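PDB 1UAI: polyguluronate lyase from Corynebacterium sp., which probably cleaves poly(alpha-L-guluronate) blocks of alginate as a lyase built on a jellyroll beta-sandwich. Local coordinates for residues 3-13 with 45-54. Numbering follows the deposited sequence.
Sequences PCDYPAQQLDL and FQVNAKCTGV
A disulfide, C4 to C51, staples the N-terminal segment 3-13 to the hairpin that begins with edge strand 45-47 of the seven-stranded sheet in this jellyroll beta-sandwich. C4 SG and C51 SG are 2.0 Å apart and the bridge turns through a chi3 of -87°, close to the relaxed right angle. C51 closes a type I turn that starts at N48, and its chi1 of -172° sets SG beside its own carbonyl carbon, where it meets C4 SG.

Deeper in, P7 sits in an apolar seat made by F45, V47 and V54. Its ring lies over one face of F45 in a CH-pi contact, with P7 CG 3.8 Å from the F45 ring centroid and off-centre toward the rim, while P7 CB lies between F45 CZ, 3.4 Å away, and V54 CG2. L13 reaches the same phenyl ring differently, bringing CD1 to the edge in the ring plane; the ring of F56 also meets that of F45. V47 pushes its CG2 against the backbone of Y6, 3.3 Å from Y6 O, and L11 rests CD1 on CG2 of V54, extending the apolar patch toward L216 of strand 211-223.

No clear direct hydrogen bond crosses the contact; the polar links run through water. One water donates to D5 O and accepts from V47 N, serving the backbone NH of the edge strand. Q10 lays its CG against V47 CG1, and the bend at chi2 (-70°) then carries NE2 to the C51 end of the bridge. There Q10 NE2 donates to P3 O at 2.8 Å; this oxygen lies near the amide plane of Q10, which steadies the amide's rotation. Q10 NE2 also passes 3.5 Å from C51 SG, and a second water accepts from it while donating to C51 O at 2.9 Å.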
ATOM      1  N   PRO A   3     -23.069  -0.729  -2.432  1.00 13.30           N
ATOM      2  CA  PRO A   3     -21.687  -0.723  -2.921  1.00 11.12           C
ATOM      3  C   PRO A   3     -20.841  -1.622  -2.020  1.00  9.60           C
ATOM      4  O   PRO A   3     -19.653  -1.378  -1.818  1.00  8.76           O
ATOM      5  CB  PRO A   3     -21.302   0.736  -2.771  1.00 11.86           C
ATOM      6  CG  PRO A   3     -21.891   1.050  -1.419  1.00 12.62           C
ATOM      7  CD  PRO A   3     -23.239   0.315  -1.402  1.00 13.36           C
ATOM      8  N   CYS A   4     -21.464  -2.670  -1.491  1.00  8.50           N
ATOM      9  CA  CYS A   4     -20.794  -3.572  -0.564  1.00  8.65           C
ATOM     10  C   CYS A   4     -20.268  -4.888  -1.126  1.00  8.63           C
ATOM     11  O   CYS A   4     -19.725  -5.697  -0.378  1.00  8.66           O
ATOM     12  CB  CYS A   4     -21.738  -3.891   0.598  1.00  8.72           C
ATOM     13  SG  CYS A   4     -22.654  -2.468   1.274  1.00  9.73           S
ATOM     14  N   ASP A   5     -20.410  -5.107  -2.428  1.00  8.73           N
ATOM     15  CA  ASP A   5     -19.965  -6.369  -3.012  1.00  8.42           C
ATOM     16  C   ASP A   5     -18.527  -6.428  -3.521  1.00  7.21           C
ATOM     17  O   ASP A   5     -17.861  -7.452  -3.370  1.00  7.63           O
ATOM     18  CB  ASP A   5     -20.910  -6.788  -4.143  1.00 10.76           C
ATOM     19  CG  ASP A   5     -22.344  -6.955  -3.676  1.00 13.28           C
ATOM     20  OD1 ASP A   5     -22.551  -7.435  -2.542  1.00 16.06           O
ATOM     21  OD2 ASP A   5     -23.262  -6.619  -4.449  1.00 15.19           O
ATOM     22  N   TYR A   6     -18.045  -5.341  -4.115  1.00  6.48           N
ATOM     23  CA  TYR A   6     -16.692  -5.325  -4.664  1.00  5.68           C
ATOM     24  C   TYR A   6     -15.895  -4.100  -4.252  1.00  5.45           C
ATOM     25  O   TYR A   6     -16.441  -3.006  -4.137  1.00  5.36           O
ATOM     26  CB  TYR A   6     -16.742  -5.347  -6.195  1.00  6.77           C
ATOM     27  CG  TYR A   6     -17.535  -6.488  -6.774  1.00  6.50           C
ATOM     28  CD1 TYR A   6     -17.093  -7.802  -6.647  1.00  7.64           C
ATOM     29  CD2 TYR A   6     -18.732  -6.257  -7.448  1.00  8.23           C
ATOM     30  CE1 TYR A   6     -17.821  -8.860  -7.175  1.00  9.25           C
ATOM     31  CE2 TYR A   6     -19.472  -7.308  -7.982  1.00  9.51           C
ATOM     32  CZ  TYR A   6     -19.007  -8.606  -7.841  1.00  8.71           C
ATOM     33  OH  TYR A   6     -19.723  -9.653  -8.375  1.00 11.66           O
ATOM     34  N   PRO A   7     -14.582  -4.270  -4.020  1.00  5.33           N
ATOM     35  CA  PRO A   7     -13.757  -3.122  -3.636  1.00  5.57           C
ATOM     36  C   PRO A   7     -13.912  -1.975  -4.641  1.00  5.05           C
ATOM     37  O   PRO A   7     -13.850  -0.803  -4.269  1.00  5.41           O
ATOM     38  CB  PRO A   7     -12.353  -3.711  -3.637  1.00  5.77           C
ATOM     39  CG  PRO A   7     -12.595  -5.073  -3.072  1.00  5.93           C
ATOM     40  CD  PRO A   7     -13.844  -5.532  -3.820  1.00  6.16           C
ATOM     41  N   ALA A   8     -14.128  -2.321  -5.908  1.00  5.15           N
ATOM     42  CA  ALA A   8     -14.284  -1.325  -6.968  1.00  5.80           C
ATOM     43  C   ALA A   8     -15.525  -0.447  -6.802  1.00  5.03           C
ATOM     44  O   ALA A   8     -15.694   0.531  -7.528  1.00  5.84           O
ATOM     45  CB  ALA A   8     -14.310  -2.014  -8.330  1.00  5.46           C
ATOM     46  N   GLN A   9     -16.395  -0.803  -5.862  1.00  5.88           N
ATOM     47  CA  GLN A   9     -17.597  -0.012  -5.606  1.00  6.32           C
ATOM     48  C   GLN A   9     -17.338   0.986  -4.476  1.00  5.76           C
ATOM     49  O   GLN A   9     -18.118   1.913  -4.270  1.00  6.95           O
ATOM     50  CB  GLN A   9     -18.772  -0.917  -5.221  1.00  6.87           C
ATOM     51  CG  GLN A   9     -19.171  -1.913  -6.296  1.00  7.98           C
ATOM     52  CD  GLN A   9     -20.284  -2.841  -5.853  1.00  8.06           C
ATOM     53  OE1 GLN A   9     -20.252  -3.381  -4.750  1.00  8.92           O
ATOM     54  NE2 GLN A   9     -21.270  -3.042  -6.721  1.00 11.18           N
ATOM     55  N   GLN A  10     -16.240   0.789  -3.752  1.00  5.52           N
ATOM     56  CA  GLN A  10     -15.860   1.655  -2.633  1.00  6.24           C
ATOM     57  C   GLN A  10     -14.834   2.716  -3.029  1.00  7.14           C
ATOM     58  O   GLN A  10     -14.831   3.825  -2.488  1.00  8.20           O
ATOM     59  CB  GLN A  10     -15.282   0.812  -1.497  1.00  6.26           C
ATOM     60  CG  GLN A  10     -16.293  -0.044  -0.756  1.00  7.06           C
ATOM     61  CD  GLN A  10     -17.244   0.783   0.082  1.00  7.06           C
ATOM     62  OE1 GLN A  10     -16.838   1.754   0.720  1.00  8.00           O
ATOM     63  NE2 GLN A  10     -18.515   0.394   0.099  1.00 10.41           N
ATOM     64  N   LEU A  11     -13.951   2.360  -3.956  1.00  6.21           N
ATOM     65  CA  LEU A  11     -12.903   3.254  -4.442  1.00  6.63           C
ATOM     66  C   LEU A  11     -12.900   3.194  -5.961  1.00  6.25           C
ATOM     67  O   LEU A  11     -13.352   2.207  -6.539  1.00  6.78           O
ATOM     68  CB  LEU A  11     -11.535   2.790  -3.935  1.00  7.19           C
ATOM     69  CG  LEU A  11     -11.347   2.632  -2.425  1.00  6.70           C
ATOM     70  CD1 LEU A  11     -10.016   1.950  -2.150  1.00  8.76           C
ATOM     71  CD2 LEU A  11     -11.405   3.994  -1.750  1.00  7.76           C
ATOM     72  N   ASP A  12     -12.403   4.244  -6.610  1.00  6.62           N
ATOM     73  CA  ASP A  12     -12.326   4.245  -8.065  1.00  6.54           C
ATOM     74  C   ASP A  12     -11.039   3.506  -8.410  1.00  5.47           C
ATOM     75  O   ASP A  12      -9.947   4.075  -8.350  1.00  5.75           O
ATOM     76  CB  ASP A  12     -12.270   5.670  -8.622  1.00  7.75           C
ATOM     77  CG  ASP A  12     -12.331   5.699 -10.138  1.00  7.75           C
ATOM     78  OD1 ASP A  12     -12.064   4.648 -10.760  1.00  7.76           O
ATOM     79  OD2 ASP A  12     -12.639   6.768 -10.712  1.00 10.44           O
ATOM     80  N   LEU A  13     -11.173   2.233  -8.760  1.00  5.09           N
ATOM     81  CA  LEU A  13     -10.020   1.405  -9.086  1.00  4.85           C
ATOM     82  C   LEU A  13      -9.690   1.352 -10.573  1.00  5.11           C
ATOM     83  O   LEU A  13      -8.908   0.506 -11.006  1.00  5.51           O
ATOM     84  CB  LEU A  13     -10.236  -0.016  -8.553  1.00  5.77           C
ATOM     85  CG  LEU A  13     -10.438  -0.125  -7.040  1.00  5.84           C
ATOM     86  CD1 LEU A  13     -10.582  -1.590  -6.657  1.00  6.89           C
ATOM     87  CD2 LEU A  13      -9.259   0.504  -6.310  1.00  7.46           C
ATOM     88  N   PHE A  45      -8.750  -9.335  -0.161  1.00  4.46           N
ATOM     89  CA  PHE A  45      -9.119  -8.142  -0.915  1.00  4.99           C
ATOM     90  C   PHE A  45     -10.635  -8.154  -1.046  1.00  4.82           C
ATOM     91  O   PHE A  45     -11.187  -8.818  -1.921  1.00  5.57           O
ATOM     92  CB  PHE A  45      -8.456  -8.202  -2.294  1.00  4.73           C
ATOM     93  CG  PHE A  45      -8.787  -7.041  -3.184  1.00  4.86           C
ATOM     94  CD1 PHE A  45      -8.348  -5.758  -2.875  1.00  4.46           C
ATOM     95  CD2 PHE A  45      -9.527  -7.234  -4.348  1.00  5.20           C
ATOM     96  CE1 PHE A  45      -8.640  -4.682  -3.714  1.00  5.10           C
ATOM     97  CE2 PHE A  45      -9.824  -6.166  -5.193  1.00  5.69           C
ATOM     98  CZ  PHE A  45      -9.378  -4.888  -4.874  1.00  5.94           C
ATOM     99  N   GLN A  46     -11.302  -7.404  -0.178  1.00  4.84           N
ATOM    100  CA  GLN A  46     -12.757  -7.380  -0.159  1.00  5.09           C
ATOM    101  C   GLN A  46     -13.262  -6.085   0.452  1.00  4.94           C
ATOM    102  O   GLN A  46     -12.500  -5.326   1.043  1.00  4.94           O
ATOM    103  CB  GLN A  46     -13.264  -8.531   0.713  1.00  5.98           C
ATOM    104  CG  GLN A  46     -12.817  -8.386   2.172  1.00  6.82           C
ATOM    105  CD  GLN A  46     -13.511  -9.347   3.115  1.00  7.50           C
ATOM    106  OE1 GLN A  46     -13.147 -10.519   3.210  1.00  9.07           O
ATOM    107  NE2 GLN A  46     -14.524  -8.853   3.818  1.00  9.39           N
ATOM    108  N   VAL A  47     -14.556  -5.831   0.301  1.00  5.25           N
ATOM    109  CA  VAL A  47     -15.153  -4.666   0.937  1.00  5.21           C
ATOM    110  C   VAL A  47     -15.199  -5.092   2.406  1.00  5.26           C
ATOM    111  O   VAL A  47     -15.443  -6.266   2.700  1.00  6.19           O
ATOM    112  CB  VAL A  47     -16.598  -4.417   0.448  1.00  5.64           C
ATOM    113  CG1 VAL A  47     -17.240  -3.297   1.261  1.00  5.67           C
ATOM    114  CG2 VAL A  47     -16.591  -4.057  -1.026  1.00  6.10           C
ATOM    115  N   ASN A  48     -14.946  -4.173   3.331  1.00  5.85           N
ATOM    116  CA  ASN A  48     -14.996  -4.561   4.733  1.00  6.64           C
ATOM    117  C   ASN A  48     -16.436  -4.846   5.157  1.00  6.55           C
ATOM    118  O   ASN A  48     -17.384  -4.475   4.464  1.00  6.80           O
ATOM    119  CB  ASN A  48     -14.353  -3.490   5.630  1.00  6.54           C
ATOM    120  CG  ASN A  48     -14.985  -2.121   5.478  1.00  6.23           C
ATOM    121  OD1 ASN A  48     -15.992  -1.952   4.795  1.00  6.76           O
ATOM    122  ND2 ASN A  48     -14.390  -1.129   6.130  1.00  7.87           N
ATOM    123  N   ALA A  49     -16.594  -5.531   6.286  1.00  7.63           N
ATOM    124  CA  ALA A  49     -17.915  -5.891   6.791  1.00  8.19           C
ATOM    125  C   ALA A  49     -18.844  -4.690   6.957  1.00  8.33           C
ATOM    126  O   ALA A  49     -20.046  -4.794   6.713  1.00  8.65           O
ATOM    127  CB  ALA A  49     -17.780  -6.633   8.119  1.00  9.72           C
ATOM    128  N   LYS A  50     -18.290  -3.553   7.366  1.00  7.58           N
ATOM    129  CA  LYS A  50     -19.096  -2.354   7.567  1.00  7.68           C
ATOM    130  C   LYS A  50     -19.459  -1.613   6.283  1.00  7.52           C
ATOM    131  O   LYS A  50     -20.170  -0.609   6.323  1.00  6.71           O
ATOM    132  CB  LYS A  50     -18.392  -1.401   8.538  1.00  8.63           C
ATOM    133  CG  LYS A  50     -18.358  -1.910   9.973  1.00 10.60           C
ATOM    134  CD  LYS A  50     -17.730  -0.890  10.910  1.00 12.40           C
ATOM    135  CE  LYS A  50     -17.757  -1.369  12.355  1.00 14.68           C
ATOM    136  NZ  LYS A  50     -16.954  -2.609  12.543  1.00 16.24           N
ATOM    137  N   CYS A  51     -18.975  -2.113   5.148  1.00  7.13           N
ATOM    138  CA  CYS A  51     -19.265  -1.507   3.849  1.00  6.79           C
ATOM    139  C   CYS A  51     -18.880  -0.026   3.790  1.00  6.15           C
ATOM    140  O   CYS A  51     -19.655   0.810   3.321  1.00  7.28           O
ATOM    141  CB  CYS A  51     -20.754  -1.664   3.520  1.00  7.11           C
ATOM    142  SG  CYS A  51     -21.194  -1.167   1.823  1.00  8.11           S
ATOM    143  N   THR A  52     -17.676   0.287   4.260  1.00  6.41           N
ATOM    144  CA  THR A  52     -17.179   1.659   4.269  1.00  6.92           C
ATOM    145  C   THR A  52     -15.841   1.817   3.557  1.00  6.40           C
ATOM    146  O   THR A  52     -15.415   2.935   3.275  1.00  6.80           O
ATOM    147  CB  THR A  52     -17.004   2.178   5.706  1.00  7.63           C
ATOM    148  OG1 THR A  52     -16.216   1.243   6.451  1.00  8.09           O
ATOM    149  CG2 THR A  52     -18.356   2.364   6.379  1.00  9.27           C
ATOM    150  N   GLY A  53     -15.170   0.704   3.278  1.00  6.07           N
ATOM    151  CA  GLY A  53     -13.888   0.779   2.606  1.00  5.80           C
ATOM    152  C   GLY A  53     -13.412  -0.573   2.122  1.00  5.33           C
ATOM    153  O   GLY A  53     -14.169  -1.545   2.107  1.00  6.19           O
ATOM    154  N   VAL A  54     -12.146  -0.632   1.725  1.00  4.92           N
ATOM    155  CA  VAL A  54     -11.563  -1.863   1.220  1.00  5.15           C
ATOM    156  C   VAL A  54     -10.575  -2.470   2.203  1.00  4.80           C
ATOM    157  O   VAL A  54      -9.656  -1.803   2.682  1.00  5.23           O
ATOM    158  CB  VAL A  54     -10.839  -1.620  -0.126  1.00  5.15           C
ATOM    159  CG1 VAL A  54     -10.228  -2.921  -0.641  1.00  5.45           C
ATOM    160  CG2 VAL A  54     -11.818  -1.048  -1.141  1.00  6.05           C
TER
HETATM  161  O   HOH W   1     -16.018  -7.755  -1.279  1.00  7.32           O
HETATM  162  O   HOH W   2     -16.468   4.229   1.456  1.00 19.43           O
HETATM  163  O   HOH W   3     -20.174   2.826   1.263  1.00 28.38           O